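Local coordinates for phenylacetic acid degradation-related protein (Ralstonia eutropha JMP134, PDB 2PIM) that probably hydrolyses fatty acyl-CoA thioesters as a dimeric member of the hotdog-fold thioesterase superfamily, at residues G54-G58 / G59-A63; M71-T74 / A75-D79. One frame throughout, in Å; residues are numbered along the deposited sequence.

Interactions 1 and 2 sit at the two ends of the same helix, 58-75, around which the curled antiparallel sheet of the hotdog fold is wrapped. Interaction 1 comes first along the chain and covers the entry, where the loop after strand 38-45 turns into the helix; interaction 2 follows in series at the exit, in the passage toward strand 84-92. Their centres are about 25 Å apart, on opposite sides of the centre of the chain, and their nearest atoms stay about 9 Å apart, so they do not touch. The entry is buried and lies against the second subunit, whereas the exit is partly buried and is touched by no other chain of the assembly.

Interaction 1 of 2, residues G54-G58 / G59-A63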
loop_
_atom_site.group_PDB
_atom_site.type_symbol
_atom_site.label_atom_id
_atom_site.label_comp_id
_atom_site.label_asym_id
_atom_site.label_seq_id
_atom_site.Cartn_x
_atom_site.Cartn_y
_atom_site.Cartn_z
ATOM N N GLY A 54 -7.347 14.186 -7.109
ATOM C CA GLY A 54 -8.551 13.767 -6.392
ATOM C C GLY A 54 -8.894 12.291 -6.494
ATOM O O GLY A 54 -9.977 11.859 -6.075
ATOM N N GLN A 55 -7.988 11.498 -7.044
ATOM C CA GLN A 55 -8.167 10.064 -7.014
ATOM C C GLN A 55 -7.396 9.437 -5.826
ATOM O O GLN A 55 -6.444 10.009 -5.292
ATOM C CB GLN A 55 -7.717 9.455 -8.328
ATOM C CG GLN A 55 -8.298 10.091 -9.584
ATOM C CD GLN A 55 -7.376 9.859 -10.801
ATOM O OE1 GLN A 55 -6.371 9.119 -10.720
ATOM N NE2 GLN A 55 -7.714 10.490 -11.928
ATOM N N VAL A 56 -7.810 8.250 -5.433
ATOM C CA VAL A 56 -7.192 7.555 -4.317
ATOM C C VAL A 56 -5.778 7.119 -4.740
ATOM O O VAL A 56 -5.595 6.506 -5.808
ATOM C CB VAL A 56 -8.029 6.304 -3.883
ATOM C CG1 VAL A 56 -7.415 5.606 -2.687
ATOM C CG2 VAL A 56 -9.444 6.692 -3.539
ATOM N N GLN A 57 -4.792 7.405 -3.893
ATOM C CA GLN A 57 -3.426 6.924 -4.134
ATOM C C GLN A 57 -3.432 5.406 -4.238
ATOM O O GLN A 57 -4.116 4.736 -3.437
ATOM C CB GLN A 57 -2.500 7.312 -2.989
ATOM C CG GLN A 57 -1.014 7.234 -3.352
ATOM C CD GLN A 57 -0.165 6.683 -2.218
ATOM O OE1 GLN A 57 -0.602 5.783 -1.488
ATOM N NE2 GLN A 57 1.069 7.207 -2.075
ATOM N N GLY A 58 -2.662 4.885 -5.204
ATOM C CA GLY A 58 -2.529 3.467 -5.471
ATOM C C GLY A 58 -2.086 2.693 -4.237
ATOM O O GLY A 58 -2.626 1.658 -3.907
ATOM N N GLY A 59 -1.089 3.211 -3.548
ATOM C CA GLY A 59 -0.608 2.577 -2.354
ATOM C C GLY A 59 -1.669 2.393 -1.299
ATOM O O GLY A 59 -1.666 1.383 -0.633
HETATM N N MSE A 60 -2.571 3.369 -1.145
HETATM C CA MSE A 60 -3.647 3.280 -0.140
HETATM C C MSE A 60 -4.599 2.136 -0.529
HETATM O O MSE A 60 -5.007 1.378 0.337
HETATM C CB MSE A 60 -4.390 4.614 0.028
HETATM C CG MSE A 60 -3.495 5.709 0.651
HETATM SE SE MSE A 60 -2.786 5.115 2.383
HETATM C CE MSE A 60 -4.342 4.545 3.218
ATOM N N LEU A 61 -4.887 1.996 -1.828
ATOM C CA LEU A 61 -5.633 0.834 -2.320
ATOM C C LEU A 61 -4.918 -0.467 -2.017
ATOM O O LEU A 61 -5.544 -1.466 -1.663
ATOM C CB LEU A 61 -5.846 0.909 -3.806
ATOM C CG LEU A 61 -6.598 2.137 -4.351
ATOM C CD1 LEU A 61 -6.535 2.171 -5.879
ATOM C CD2 LEU A 61 -8.010 2.180 -3.891
ATOM N N GLY A 62 -3.600 -0.448 -2.187
ATOM C CA GLY A 62 -2.772 -1.583 -1.818
ATOM C C GLY A 62 -2.879 -1.948 -0.345
ATOM O O GLY A 62 -2.834 -3.111 -0.020
ATOM N N ALA A 63 -3.020 -0.967 0.546
ATOM C CA ALA A 63 -3.208 -1.258 1.973
ATOM C C ALA A 63 -4.541 -1.944 2.237
ATOM O O ALA A 63 -4.650 -2.773 3.118
ATOM C CB ALA A 63 -3.062 0.035 2.821
#
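Gly59, in the first turn of the helix, has the side-chain amide of Gln57 lying against it: Gln57 OE1 is 3.3 Å from Gly59 CA, a close approach that is possible because the glycine carries no side chain. Gly59 N donates instead to Asp66 OD2 of the second subunit.

Met60, a selenomethionine, is where the cap is made. Gln57 holds the N-cap position, and its OE1 accepts from Met60 N at 3.1 Å. The bond is weak, bent to 120° at the hydrogen, and the same N-H makes a second weak bond to Gln57 O. The capping side chain leaves with CG anti to its backbone N (chi1 -162°), beside the carbonyl carbon, and then bends at chi2 back over the helix start. Met60 CG lies alongside, 3.6 Å from Gln57 OE1.

Leu61 gives the straighter bond to that cap residue: Leu61 N reaches Gln57 O at 3.3 Å, with 162° at the hydrogen. Its CD2 packs at 3.7 Å on Val56 CG1, the two branched side chains crossing at a slant, while Val56 also touches Leu50 and Ala96.

Gly62 carries the same four-residue pattern on, its N donating to Gly58 O at 2.9 Å.

Gln57 therefore uses both ends of its amide. OE1 caps the helix within its own chain, and NE2 donates to Ala63 O of the second subunit; the reverse bond is made by the second subunit's Gln57. With NE2 bonded across the interface and OE1 in the weak cap, the amide is probably restricted in its rotation, and the start of the hotdog helix is tied directly to the dimer interface.

Interaction 2 of 2, residues M71-T74 / A75-D79; sequences MLVT and ATLED
Val73 and Thr74 present their flat carbonyl groups to Thr76 and Leu77, and the partners arrive from different directions. At the edge of the Val73 carbonyl, in its plane and on a lone pair, Thr76 OG1 donates to Val73 O at 2.7 Å. Over a face of that group stands Thr76 N, 3.1 Å from Val73 O and 56° out of the plane. The Thr74 carbonyl is met over a face too: Leu77 N lies 3.0 Å from Thr74 O, with an almost straight N-H at 166°.

The hydroxyl gets there because chi1 of Thr76 (71°) sets OG1 between its backbone N and carbonyl carbon, swinging it back toward the preceding turn. Thr76 CG2, beside the backbone N, comes to 3.6 Å from Leu72 O, and the side chain also touches Leu34 and Leu107.

One residue earlier the pattern is still alpha-helical, with Ala75 N bonded to Met71 O at 2.8 Å. Leu77 covers the Val73 carbonyl with its branch, CG coming to 3.3 Å from Val73 O, and its CD2 has a looser contact with Val73 CG1. Thr74 OG1 turns back into the helix and bonds to Ala70 O, while its side chain rests on Tyr7 and Cys83.

Bonds four residues back thus give way to bonds three residues back as the chain leaves the helix, gradually, since Thr76 N keeps a weak bond to Leu72 O beside the one to Val73 O. A single threonine supplies Val73 O with two donors, which satisfies a carbonyl near the C-terminal end and gives the hydroxyl a definite direction as the chain heads toward strand 84-92.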
loop_
_atom_site.group_PDB
_atom_site.type_symbol
_atom_site.label_atom_id
_atom_site.label_comp_id
_atom_site.label_asym_id
_atom_site.label_seq_id
_atom_site.Cartn_x
_atom_site.Cartn_y
_atom_site.Cartn_z
HETATM N N MSE A 71 -6.365 -10.943 5.941
HETATM C CA MSE A 71 -7.533 -11.321 6.767
HETATM C C MSE A 71 -8.008 -12.716 6.399
HETATM O O MSE A 71 -8.255 -13.589 7.274
HETATM C CB MSE A 71 -8.709 -10.331 6.619
HETATM C CG MSE A 71 -8.690 -9.095 7.546
HETATM SE SE MSE A 71 -8.371 -9.522 9.449
HETATM C CE MSE A 71 -6.333 -9.380 9.489
ATOM N N LEU A 72 -8.147 -12.936 5.104
ATOM C CA LEU A 72 -8.554 -14.268 4.629
ATOM C C LEU A 72 -7.584 -15.369 5.158
ATOM O O LEU A 72 -8.017 -16.363 5.738
ATOM C CB LEU A 72 -8.682 -14.282 3.110
ATOM C CG LEU A 72 -8.886 -15.703 2.553
ATOM C CD1 LEU A 72 -10.029 -16.454 3.221
ATOM C CD2 LEU A 72 -9.087 -15.591 1.084
ATOM N N VAL A 73 -6.278 -15.136 5.019
ATOM C CA VAL A 73 -5.293 -16.103 5.493
ATOM C C VAL A 73 -5.459 -16.346 6.961
ATOM O O VAL A 73 -5.488 -17.493 7.385
ATOM C CB VAL A 73 -3.832 -15.687 5.221
ATOM C CG1 VAL A 73 -2.871 -16.720 5.780
ATOM C CG2 VAL A 73 -3.610 -15.501 3.733
ATOM N N THR A 74 -5.582 -15.263 7.734
ATOM C CA THR A 74 -5.754 -15.343 9.212
ATOM C C THR A 74 -6.985 -16.122 9.622
ATOM O O THR A 74 -6.948 -16.951 10.558
ATOM C CB THR A 74 -5.760 -13.911 9.822
ATOM O OG1 THR A 74 -4.524 -13.291 9.482
ATOM C CG2 THR A 74 -5.876 -13.929 11.335
ATOM N N ALA A 75 -8.081 -15.876 8.921
ATOM C CA ALA A 75 -9.305 -16.648 9.129
ATOM C C ALA A 75 -9.112 -18.165 9.123
ATOM O O ALA A 75 -9.847 -18.871 9.817
ATOM C CB ALA A 75 -10.340 -16.261 8.110
ATOM N N THR A 76 -8.142 -18.662 8.342
ATOM C CA THR A 76 -7.881 -20.107 8.222
ATOM C C THR A 76 -6.945 -20.669 9.311
ATOM O O THR A 76 -6.823 -21.875 9.438
ATOM C CB THR A 76 -7.350 -20.526 6.801
ATOM O OG1 THR A 76 -6.000 -20.075 6.595
ATOM C CG2 THR A 76 -8.213 -19.968 5.726
ATOM N N LEU A 77 -6.319 -19.812 10.114
ATOM C CA LEU A 77 -5.242 -20.259 10.990
ATOM C C LEU A 77 -5.697 -20.856 12.294
ATOM O O LEU A 77 -6.726 -20.499 12.830
ATOM C CB LEU A 77 -4.269 -19.106 11.259
ATOM C CG LEU A 77 -3.678 -18.514 9.972
ATOM C CD1 LEU A 77 -2.504 -17.590 10.250
ATOM C CD2 LEU A 77 -3.283 -19.590 8.953
ATOM N N GLU A 78 -4.917 -21.798 12.796
ATOM C CA GLU A 78 -5.077 -22.254 14.161
ATOM C C GLU A 78 -4.658 -21.130 15.117
ATOM O O GLU A 78 -4.044 -20.141 14.708
ATOM C CB GLU A 78 -4.267 -23.542 14.407
ATOM C CG GLU A 78 -2.758 -23.431 14.179
ATOM C CD GLU A 78 -2.280 -23.850 12.775
ATOM O OE1 GLU A 78 -2.634 -23.197 11.753
ATOM O OE2 GLU A 78 -1.496 -24.819 12.711
ATOM N N ASP A 79 -5.023 -21.269 16.381
ATOM C CA ASP A 79 -4.523 -20.386 17.427
ATOM C C ASP A 79 -3.035 -20.617 17.575
ATOM O O ASP A 79 -2.580 -21.765 17.615
ATOM C CB ASP A 79 -5.207 -20.675 18.778
ATOM C CG ASP A 79 -6.410 -19.777 19.039
ATOM O OD1 ASP A 79 -6.742 -18.924 18.175
ATOM O OD2 ASP A 79 -7.012 -19.922 20.125
#